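Local coordinates for protein myosin-I heavy chain (Dictyostelium discoideum, PDB 5EJY) that is an actin-based motor with ATPase activity, involved in the early steps of phagocytosis and in adhesion, represented here by its first MyTH4-FERM tail module, at residues V88-I91 / L92-L96; E99-R102 / D103-Y106; E127-H130 / F131-T135; Q185-S188 / V189-E193. One frame throughout, in Å; residues are numbered along the deposited sequence.

Contact 1 of 4, residues V88-I91 / L92-L96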
loop_
_atom_site.group_PDB
_atom_site.type_symbol
_atom_site.label_atom_id
_atom_site.label_comp_id
_atom_site.label_asym_id
_atom_site.label_seq_id
_atom_site.Cartn_x
_atom_site.Cartn_y
_atom_site.Cartn_z
ATOM N N VAL A 88 -15.976 -12.402 -12.060
ATOM C CA VAL A 88 -14.534 -12.446 -11.814
ATOM C C VAL A 88 -14.219 -12.384 -10.311
ATOM O O VAL A 88 -13.417 -13.170 -9.795
ATOM C CB VAL A 88 -13.793 -11.316 -12.567
ATOM C CG1 VAL A 88 -12.313 -11.315 -12.224
ATOM C CG2 VAL A 88 -13.984 -11.469 -14.063
ATOM N N LYS A 89 -14.873 -11.463 -9.611
ATOM C CA LYS A 89 -14.706 -11.328 -8.170
ATOM C C LYS A 89 -15.053 -12.626 -7.450
ATOM O O LYS A 89 -14.381 -13.032 -6.500
ATOM C CB LYS A 89 -15.598 -10.195 -7.645
ATOM C CG LYS A 89 -15.180 -8.802 -8.089
ATOM C CD LYS A 89 -13.855 -8.399 -7.469
ATOM C CE LYS A 89 -13.515 -6.940 -7.759
ATOM N NZ LYS A 89 -14.228 -5.972 -6.885
ATOM N N PHE A 90 -16.114 -13.281 -7.899
ATOM C CA PHE A 90 -16.511 -14.536 -7.283
ATOM C C PHE A 90 -15.386 -15.574 -7.398
ATOM O O PHE A 90 -14.957 -16.178 -6.405
ATOM C CB PHE A 90 -17.794 -15.057 -7.934
ATOM C CG PHE A 90 -18.274 -16.356 -7.356
ATOM C CD1 PHE A 90 -19.153 -16.371 -6.289
ATOM C CD2 PHE A 90 -17.843 -17.561 -7.881
ATOM C CE1 PHE A 90 -19.596 -17.568 -5.752
ATOM C CE2 PHE A 90 -18.278 -18.765 -7.344
ATOM C CZ PHE A 90 -19.159 -18.769 -6.287
ATOM N N ILE A 91 -14.922 -15.774 -8.624
ATOM C CA ILE A 91 -13.837 -16.706 -8.907
ATOM C C ILE A 91 -12.582 -16.436 -8.078
ATOM O O ILE A 91 -12.045 -17.344 -7.445
ATOM C CB ILE A 91 -13.462 -16.666 -10.404
ATOM C CG1 ILE A 91 -14.659 -17.109 -11.250
ATOM C CG2 ILE A 91 -12.259 -17.568 -10.681
ATOM C CD1 ILE A 91 -14.455 -16.956 -12.717
ATOM N N LEU A 92 -12.113 -15.189 -8.100
ATOM C CA LEU A 92 -10.863 -14.828 -7.444
ATOM C C LEU A 92 -10.981 -14.864 -5.923
ATOM O O LEU A 92 -10.014 -15.175 -5.232
ATOM C CB LEU A 92 -10.404 -13.441 -7.894
ATOM C CG LEU A 92 -10.130 -13.280 -9.382
ATOM C CD1 LEU A 92 -9.624 -11.852 -9.650
ATOM C CD2 LEU A 92 -9.136 -14.332 -9.845
ATOM N N THR A 93 -12.157 -14.536 -5.402
ATOM C CA THR A 93 -12.358 -14.574 -3.950
ATOM C C THR A 93 -12.273 -16.013 -3.464
ATOM O O THR A 93 -11.616 -16.309 -2.460
ATOM C CB THR A 93 -13.714 -13.954 -3.537
ATOM O OG1 THR A 93 -13.799 -12.615 -4.050
ATOM C CG2 THR A 93 -13.841 -13.894 -2.019
ATOM N N LYS A 94 -12.904 -16.929 -4.195
ATOM C CA LYS A 94 -12.849 -18.330 -3.780
ATOM C C LYS A 94 -11.413 -18.861 -3.869
ATOM O O LYS A 94 -10.912 -19.494 -2.942
ATOM C CB LYS A 94 -13.809 -19.185 -4.611
ATOM C CG LYS A 94 -15.292 -18.902 -4.354
ATOM C CD LYS A 94 -15.764 -19.469 -3.016
ATOM C CE LYS A 94 -17.219 -19.080 -2.740
ATOM N NZ LYS A 94 -17.692 -19.634 -1.443
ATOM N N GLY A 95 -10.740 -18.588 -4.982
ATOM C CA GLY A 95 -9.398 -19.123 -5.185
ATOM C C GLY A 95 -8.353 -18.533 -4.252
ATOM O O GLY A 95 -7.439 -19.235 -3.794
ATOM N N LEU A 96 -8.465 -17.236 -3.970
ATOM C CA LEU A 96 -7.487 -16.592 -3.095
ATOM C C LEU A 96 -7.590 -17.164 -1.677
ATOM O O LEU A 96 -6.575 -17.438 -1.032
ATOM C CB LEU A 96 -7.665 -15.062 -3.084
ATOM C CG LEU A 96 -6.662 -14.295 -2.210
ATOM C CD1 LEU A 96 -5.212 -14.554 -2.677
ATOM C CD2 LEU A 96 -6.956 -12.777 -2.192
#

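Contact 2 of 4, residues E99-R102 / D103-Y106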
loop_
_atom_site.group_PDB
_atom_site.type_symbol
_atom_site.label_atom_id
_atom_site.label_comp_id
_atom_site.label_asym_id
_atom_site.label_seq_id
_atom_site.Cartn_x
_atom_site.Cartn_y
_atom_site.Cartn_z
ATOM N N GLU A 99 -7.018 -22.475 -0.991
ATOM C CA GLU A 99 -5.876 -22.860 -1.814
ATOM C C GLU A 99 -6.188 -24.104 -2.626
ATOM O O GLU A 99 -5.638 -24.311 -3.713
ATOM C CB GLU A 99 -4.641 -23.117 -0.951
ATOM C CG GLU A 99 -3.362 -23.152 -1.765
ATOM C CD GLU A 99 -2.287 -24.007 -1.135
ATOM O OE1 GLU A 99 -1.755 -23.606 -0.077
ATOM O OE2 GLU A 99 -1.982 -25.085 -1.700
ATOM N N SER A 100 -7.073 -24.935 -2.099
ATOM C CA SER A 100 -7.362 -26.206 -2.745
ATOM C C SER A 100 -8.324 -26.074 -3.927
ATOM O O SER A 100 -8.685 -27.075 -4.540
ATOM C CB SER A 100 -7.886 -27.222 -1.718
ATOM O OG SER A 100 -9.031 -26.726 -1.054
ATOM N N LEU A 101 -8.743 -24.846 -4.243
ATOM C CA LEU A 101 -9.539 -24.603 -5.435
ATOM C C LEU A 101 -8.718 -23.922 -6.541
ATOM O O LEU A 101 -9.211 -23.695 -7.627
ATOM C CB LEU A 101 -10.769 -23.751 -5.115
ATOM C CG LEU A 101 -11.993 -24.468 -4.530
ATOM C CD1 LEU A 101 -13.008 -23.466 -4.061
ATOM C CD2 LEU A 101 -12.617 -25.406 -5.573
ATOM N N ARG A 102 -7.474 -23.578 -6.251
ATOM C CA ARG A 102 -6.693 -22.790 -7.202
ATOM C C ARG A 102 -6.413 -23.576 -8.471
ATOM O O ARG A 102 -6.576 -23.049 -9.592
ATOM C CB ARG A 102 -5.383 -22.316 -6.562
ATOM C CG ARG A 102 -5.626 -21.301 -5.442
ATOM C CD ARG A 102 -4.351 -20.879 -4.772
ATOM N NE ARG A 102 -4.609 -19.864 -3.751
ATOM C CZ ARG A 102 -3.665 -19.279 -3.031
ATOM N NH1 ARG A 102 -2.397 -19.590 -3.238
ATOM N NH2 ARG A 102 -3.987 -18.362 -2.123
ATOM N N ASP A 103 -5.994 -24.828 -8.312
ATOM C CA ASP A 103 -5.652 -25.620 -9.510
ATOM C C ASP A 103 -6.893 -25.905 -10.338
ATOM O O ASP A 103 -6.854 -25.868 -11.571
ATOM C CB ASP A 103 -4.891 -26.896 -9.152
ATOM C CG ASP A 103 -3.480 -26.609 -8.662
ATOM O OD1 ASP A 103 -2.992 -25.463 -8.836
ATOM O OD2 ASP A 103 -2.851 -27.526 -8.106
ATOM N N GLU A 104 -8.007 -26.157 -9.656
ATOM C CA GLU A 104 -9.304 -26.271 -10.314
ATOM C C GLU A 104 -9.570 -25.096 -11.254
ATOM O O GLU A 104 -9.869 -25.290 -12.439
ATOM C CB GLU A 104 -10.425 -26.361 -9.271
ATOM C CG GLU A 104 -11.825 -26.355 -9.869
ATOM C CD GLU A 104 -12.238 -27.709 -10.419
ATOM O OE1 GLU A 104 -11.797 -28.738 -9.863
ATOM O OE2 GLU A 104 -12.999 -27.735 -11.413
ATOM N N ILE A 105 -9.471 -23.880 -10.717
ATOM C CA ILE A 105 -9.674 -22.670 -11.500
ATOM C C ILE A 105 -8.737 -22.610 -12.699
ATOM O O ILE A 105 -9.178 -22.351 -13.826
ATOM C CB ILE A 105 -9.519 -21.390 -10.629
ATOM C CG1 ILE A 105 -10.613 -21.344 -9.551
ATOM C CG2 ILE A 105 -9.539 -20.124 -11.498
ATOM C CD1 ILE A 105 -10.221 -20.516 -8.316
ATOM N N TYR A 106 -7.450 -22.854 -12.488
ATOM C CA TYR A 106 -6.525 -22.767 -13.612
ATOM C C TYR A 106 -6.836 -23.812 -14.691
ATOM O O TYR A 106 -6.726 -23.526 -15.870
ATOM C CB TYR A 106 -5.079 -22.912 -13.149
ATOM C CG TYR A 106 -4.441 -21.616 -12.697
ATOM C CD1 TYR A 106 -3.910 -20.726 -13.619
ATOM C CD2 TYR A 106 -4.382 -21.277 -11.344
ATOM C CE1 TYR A 106 -3.316 -19.536 -13.214
ATOM C CE2 TYR A 106 -3.781 -20.084 -10.928
ATOM C CZ TYR A 106 -3.250 -19.226 -11.870
ATOM O OH TYR A 106 -2.651 -18.048 -11.481
HETATM O O HOH W 1 -5.406 -26.088 -5.766
HETATM O O HOH W 2 -7.955 -27.576 -7.184
#

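Contact 3 of 4, residues E127-H130 / F131-T135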
loop_
_atom_site.group_PDB
_atom_site.type_symbol
_atom_site.label_atom_id
_atom_site.label_comp_id
_atom_site.label_asym_id
_atom_site.label_seq_id
_atom_site.Cartn_x
_atom_site.Cartn_y
_atom_site.Cartn_z
ATOM N N GLU A 127 -8.160 -12.998 -20.689
ATOM C CA GLU A 127 -8.354 -11.963 -19.671
ATOM C C GLU A 127 -8.539 -12.582 -18.278
ATOM O O GLU A 127 -7.962 -12.097 -17.304
ATOM C CB GLU A 127 -9.552 -11.083 -20.006
ATOM C CG GLU A 127 -9.319 -10.144 -21.210
ATOM C CD GLU A 127 -10.593 -9.472 -21.694
ATOM O OE1 GLU A 127 -11.670 -9.773 -21.142
ATOM O OE2 GLU A 127 -10.520 -8.651 -22.637
ATOM N N LEU A 128 -9.362 -13.631 -18.194
ATOM C CA LEU A 128 -9.541 -14.385 -16.954
ATOM C C LEU A 128 -8.244 -14.995 -16.463
ATOM O O LEU A 128 -7.952 -14.969 -15.269
ATOM C CB LEU A 128 -10.567 -15.502 -17.137
ATOM C CG LEU A 128 -12.015 -15.057 -17.337
ATOM C CD1 LEU A 128 -12.925 -16.263 -17.605
ATOM C CD2 LEU A 128 -12.496 -14.273 -16.110
ATOM N N ILE A 129 -7.478 -15.577 -17.381
ATOM C CA ILE A 129 -6.183 -16.139 -17.032
ATOM C C ILE A 129 -5.305 -15.055 -16.401
ATOM O O ILE A 129 -4.653 -15.271 -15.376
ATOM C CB ILE A 129 -5.508 -16.773 -18.286
ATOM C CG1 ILE A 129 -6.099 -18.165 -18.551
ATOM C CG2 ILE A 129 -4.016 -16.907 -18.101
ATOM C CD1 ILE A 129 -5.755 -18.733 -19.982
ATOM N N HIS A 130 -5.311 -13.878 -17.010
ATOM C CA HIS A 130 -4.489 -12.769 -16.550
ATOM C C HIS A 130 -4.975 -12.246 -15.180
ATOM O O HIS A 130 -4.156 -11.968 -14.300
ATOM C CB HIS A 130 -4.489 -11.666 -17.618
ATOM C CG HIS A 130 -3.478 -10.587 -17.384
ATOM N ND1 HIS A 130 -3.441 -9.433 -18.136
ATOM C CD2 HIS A 130 -2.479 -10.477 -16.474
ATOM C CE1 HIS A 130 -2.463 -8.658 -17.699
ATOM N NE2 HIS A 130 -1.866 -9.266 -16.691
ATOM N N PHE A 131 -6.293 -12.140 -14.991
ATOM C CA PHE A 131 -6.843 -11.740 -13.681
ATOM C C PHE A 131 -6.368 -12.726 -12.622
ATOM O O PHE A 131 -6.016 -12.341 -11.509
ATOM C CB PHE A 131 -8.377 -11.781 -13.657
ATOM C CG PHE A 131 -9.049 -10.847 -14.636
ATOM C CD1 PHE A 131 -8.507 -9.606 -14.932
ATOM C CD2 PHE A 131 -10.248 -11.213 -15.233
ATOM C CE1 PHE A 131 -9.136 -8.750 -15.820
ATOM C CE2 PHE A 131 -10.884 -10.363 -16.140
ATOM C CZ PHE A 131 -10.324 -9.133 -16.438
ATOM N N THR A 132 -6.387 -14.010 -12.966
ATOM C CA THR A 132 -6.091 -15.058 -11.998
ATOM C C THR A 132 -4.613 -15.041 -11.647
ATOM O O THR A 132 -4.257 -15.097 -10.477
ATOM C CB THR A 132 -6.522 -16.461 -12.529
ATOM O OG1 THR A 132 -7.908 -16.414 -12.873
ATOM C CG2 THR A 132 -6.315 -17.546 -11.456
ATOM N N CYS A 133 -3.758 -14.955 -12.666
ATOM C CA CYS A 133 -2.320 -14.854 -12.447
ATOM C C CYS A 133 -1.946 -13.648 -11.570
ATOM O O CYS A 133 -0.939 -13.689 -10.853
ATOM C CB CYS A 133 -1.586 -14.744 -13.782
ATOM S SG CYS A 133 -1.570 -16.309 -14.717
ATOM N N SER A 134 -2.740 -12.582 -11.669
ATOM C CA SER A 134 -2.512 -11.352 -10.903
ATOM C C SER A 134 -2.980 -11.459 -9.450
ATOM O O SER A 134 -2.800 -10.517 -8.670
ATOM C CB SER A 134 -3.228 -10.178 -11.580
ATOM O OG SER A 134 -2.798 -10.028 -12.937
ATOM N N THR A 135 -3.589 -12.591 -9.101
ATOM C CA THR A 135 -4.186 -12.779 -7.775
ATOM C C THR A 135 -3.540 -13.905 -6.948
ATOM O O THR A 135 -3.248 -13.722 -5.763
ATOM C CB THR A 135 -5.728 -12.985 -7.866
ATOM O OG1 THR A 135 -6.296 -11.999 -8.744
ATOM C CG2 THR A 135 -6.386 -12.866 -6.451
#

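Contact 4 of 4, residues Q185-S188 / V189-E193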
loop_
_atom_site.group_PDB
_atom_site.type_symbol
_atom_site.label_atom_id
_atom_site.label_comp_id
_atom_site.label_asym_id
_atom_site.label_seq_id
_atom_site.Cartn_x
_atom_site.Cartn_y
_atom_site.Cartn_z
ATOM N N GLN A 185 -5.426 -9.464 -1.067
ATOM C CA GLN A 185 -6.775 -9.081 -1.447
ATOM C C GLN A 185 -7.060 -9.404 -2.909
ATOM O O GLN A 185 -6.142 -9.508 -3.721
ATOM C CB GLN A 185 -7.001 -7.574 -1.204
ATOM C CG GLN A 185 -6.585 -7.068 0.193
ATOM C CD GLN A 185 -7.320 -7.784 1.339
ATOM O OE1 GLN A 185 -8.445 -8.255 1.170
ATOM N NE2 GLN A 185 -6.681 -7.856 2.515
ATOM N N VAL A 186 -8.342 -9.535 -3.229
ATOM C CA VAL A 186 -8.806 -9.633 -4.603
ATOM C C VAL A 186 -8.738 -8.252 -5.275
ATOM O O VAL A 186 -9.110 -7.243 -4.667
ATOM C CB VAL A 186 -10.263 -10.152 -4.628
ATOM C CG1 VAL A 186 -10.879 -10.014 -6.023
ATOM C CG2 VAL A 186 -10.315 -11.605 -4.126
ATOM N N PRO A 187 -8.251 -8.202 -6.523
ATOM C CA PRO A 187 -8.182 -6.935 -7.264
ATOM C C PRO A 187 -9.480 -6.118 -7.232
ATOM O O PRO A 187 -10.576 -6.672 -7.385
ATOM C CB PRO A 187 -7.903 -7.398 -8.695
ATOM C CG PRO A 187 -7.081 -8.608 -8.512
ATOM C CD PRO A 187 -7.590 -9.299 -7.265
ATOM N N SER A 188 -9.344 -4.813 -7.024
ATOM C CA SER A 188 -10.463 -3.880 -7.159
ATOM C C SER A 188 -10.859 -3.769 -8.624
ATOM O O SER A 188 -10.118 -4.198 -9.509
ATOM C CB SER A 188 -10.048 -2.489 -6.678
ATOM O OG SER A 188 -8.970 -1.996 -7.445
ATOM N N VAL A 189 -12.010 -3.161 -8.891
ATOM C CA VAL A 189 -12.411 -2.915 -10.277
ATOM C C VAL A 189 -11.382 -2.091 -11.061
ATOM O O VAL A 189 -11.135 -2.342 -12.240
ATOM C CB VAL A 189 -13.783 -2.220 -10.360
ATOM C CG1 VAL A 189 -14.075 -1.799 -11.810
ATOM C CG2 VAL A 189 -14.865 -3.137 -9.833
ATOM N N THR A 190 -10.781 -1.100 -10.416
ATOM C CA THR A 190 -9.804 -0.267 -11.113
ATOM C C THR A 190 -8.604 -1.091 -11.574
ATOM O O THR A 190 -8.092 -0.909 -12.683
ATOM C CB THR A 190 -9.313 0.890 -10.241
ATOM O OG1 THR A 190 -10.439 1.631 -9.773
ATOM C CG2 THR A 190 -8.424 1.810 -11.056
ATOM N N GLU A 191 -8.151 -2.000 -10.720
ATOM C CA GLU A 191 -7.029 -2.856 -11.083
ATOM C C GLU A 191 -7.405 -3.834 -12.201
ATOM O O GLU A 191 -6.632 -4.043 -13.140
ATOM C CB GLU A 191 -6.515 -3.605 -9.843
ATOM C CG GLU A 191 -5.334 -4.536 -10.123
ATOM C CD GLU A 191 -4.938 -5.363 -8.904
ATOM O OE1 GLU A 191 -5.444 -5.093 -7.782
ATOM O OE2 GLU A 191 -4.110 -6.281 -9.057
ATOM N N LEU A 192 -8.586 -4.436 -12.098
ATOM C CA LEU A 192 -9.044 -5.382 -13.119
ATOM C C LEU A 192 -9.151 -4.725 -14.488
ATOM O O LEU A 192 -8.828 -5.338 -15.506
ATOM C CB LEU A 192 -10.393 -6.009 -12.729
ATOM C CG LEU A 192 -10.362 -6.974 -11.540
ATOM C CD1 LEU A 192 -11.766 -7.301 -11.091
ATOM C CD2 LEU A 192 -9.610 -8.248 -11.914
ATOM N N GLU A 193 -9.602 -3.476 -14.513
ATOM C CA GLU A 193 -9.670 -2.725 -15.771
ATOM C C GLU A 193 -8.303 -2.606 -16.436
ATOM O O GLU A 193 -8.167 -2.846 -17.635
ATOM C CB GLU A 193 -10.317 -1.353 -15.545
ATOM C CG GLU A 193 -11.802 -1.463 -15.230
ATOM C CD GLU A 193 -12.450 -0.141 -14.855
ATOM O OE1 GLU A 193 -11.793 0.690 -14.184
ATOM O OE2 GLU A 193 -13.629 0.062 -15.226
HETATM O O HOH W 3 -6.812 -3.317 -6.491
#

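Contact 1 of 4, residues V88-I91 / L92-L96
Val88 and Leu92, one helical turn apart, run side by side and point the same way, with Val88 CG1 3.8 Å from Leu92 CD1. CG1 of Val88 stands anti to its backbone N (chi1 176°), which carries this methyl to the leucine. Beneath the apolar pair the helix bond from Leu92 N to Val88 O, 2.9 Å long, is close to straight. A different partnership follows at Lys89, whose carbonyl O takes two donors: Thr93 N at 2.9 Å and Thr93 OG1 at 2.6 Å. They approach from opposite faces of the carbonyl plane, so the hydroxyl's proton is turned back onto its own helix. On the next side of the helix, the Lys94 chain is bent at chi2 (-74°) and passes obliquely over one face of the Phe90 ring; CG lies 4.2 Å above the plane, toward the rim. Lys65 makes a cation-pi contact with the same ring.

Further out, helix 119-133 covers the Val88-Leu92 pair, Leu128 and Phe131 touching Val88 and Thr132 touching Leu92. An exchange of Leu92 for alanine removes CG and both methyls, and would probably open a gap beside Val88 CG1 and cost Thr132 this packing partner. Lys89 NZ forms a salt bridge with Glu272. Here, then, is an amphipathic helix of the helical MyTH4 domain: its i to i+4 apolar pair faces neighbouring helices, while Thr93 and Lys94 occupy its more exposed side.

Contact 2 of 4, residues E99-R102 / D103-Y106
Two water bridges join the start of this turn to the helix that follows, the first from Glu99, whose carbonyl O accepts from a water 2.7 Å away; that water in turn accepts from Asp103 N. At Ser100 the pattern repeats one residue on: its O receives a second water, which takes the N-H of Glu104 at 2.9 Å. Leu101 returns to direct bonding, its O accepting from Ile105 N at 3.1 Å with an N-H...O angle of 168°. The same oxygen lies against the Ile105 side chain, 3.3 Å from CG1, and against Glu104 CB at 3.4 Å. Arg102 O then accepts from Tyr106 N at 3.0 Å and sits at the edge of the tyrosine ring, near its plane, 3.3 Å from CD2. The arginine chain extends from CG to NE back along the turn, bringing one guanidinium face over Glu99 CB, while NE and NH2 bond to the carbonyl oxygens of Gly95 and Leu96. The buried Glu104 carboxylate accepts from the N-H groups of Leu47 and Leu48 and bonds His50. Water thus stands in for carbonyl partners where a short link joins helix 81-97 to helix 102-112 of the MyTH4 helical bundle.

Contact 3 of 4, residues E127-H130 / F131-T135
The Phe131 ring lies over the carbonyl of Glu127, whose O is 3.1 Å above the ring plane and displaced toward the rim. With chi1 at -62° the ring is folded back along the preceding turn, and CG comes within 3.1 Å of that oxygen. The same carbonyl accepts the N-H of Phe131 at 2.9 Å, so backbone bond and ring share one oxygen. Leu128 meets the phenylalanine at an angle, its CD2 3.9 Å from Phe131 CD2, whereas Glu127 offers its CB to the far end of the ring near CZ.

Two hydroxyls are turned back onto the helix in like fashion. Thr132 OG1 donates to Leu128 O at 2.8 Å, and the N-H of Thr132 reaches this oxygen from the opposite face of the carbonyl plane. Ser134, just past the last helical residue, does the same to His130 O: OG at 2.7 Å and N at 3.1 Å, again from opposite faces. OG of Ser134 also stands 3.6 Å from CD2 of the histidine ring. On another side of the helix Ile129 CG2 packs near Cys133 SG.

Around this, Leu192 and Ile195 of helix 189-196 pack on Phe131, and the Glu127 carboxylate is held by Tyr69 and by a salt bridge to Lys196. Chemically, the buried hydroxyls are satisfied by carbonyls of helix 119-133: those of Thr132 and Ser134 each share an oxygen with a backbone N-H, Thr135 OG1 donates to Phe131 O, and the doubled grip on His130 O lies where the helix passes into a loop.

Contact 4 of 4, residues Q185-S188 / V189-E193
A serine N-cap opens helix 189-196 of the MyTH4 domain, and Pro187 and Ser188 meet Glu191 and Leu192 round its first turn. Ser188 OG lies between its own backbone N and carbonyl carbon (chi1 60°), a rotation that brings OG within reach of the N-H of Glu191, from which it accepts a weak capping bond, Glu191 N to Ser188 OG being 3.4 Å. The carbonyl of Ser188 starts the regular helix pattern, taking Leu192 N at 3.0 Å with an N-H...O angle of 166°.

The extended Glu191 side chain runs alongside the cap without returning a direct bond to the serine N-H. Its OE1 instead accepts from a water at 2.6 Å, and the water accepts from Ser188 N at 3.0 Å; the link has the shape of a capping box with water inserted. The glutamate chain lies across Pro187, laying OE1 3.3 Å from Pro187 CA. Its other oxygen, OE2, is engaged beyond this turn by Ser219 and by a salt bridge with Arg183. A leucine in place of Glu191 would probably leave Arg183 without its charged mate and the Ser188 N-H without its water-borne link to the helix.

Helix 264-277, within the RA-like part of the FERM region, covers the cap: Leu268 and Glu272 touch Ser188, and the Glu272 carboxylate accepts from Val189 N. The proline also meets the leucine of the turn, Pro187 CB packing 3.7 Å from Leu192 CD2.

How the contacts relate
All four contacts belong to the MyTH4 domain, with contact 1 touching each of the others. Contact 2 lies about 10 Å from it, centre to centre, and packs against it where Gly95 CA lies 3.5 Å from Ile105 CD1. Contact 3, also about 10 Å away, packs Phe131 CD2 3.7 Å from Val88 CG1. Contact 4 meets contact 3 where Thr135 OG1 is 3.3 Å from Pro187 CD, yet stays about 9 Å from contact 2 at the nearest atoms. Glu272 links contacts 1 and 4, bonding both Lys89 and Val189. A polyethylene glycol, probably from crystallisation, lies about 4 Å from the Phe90 side chain.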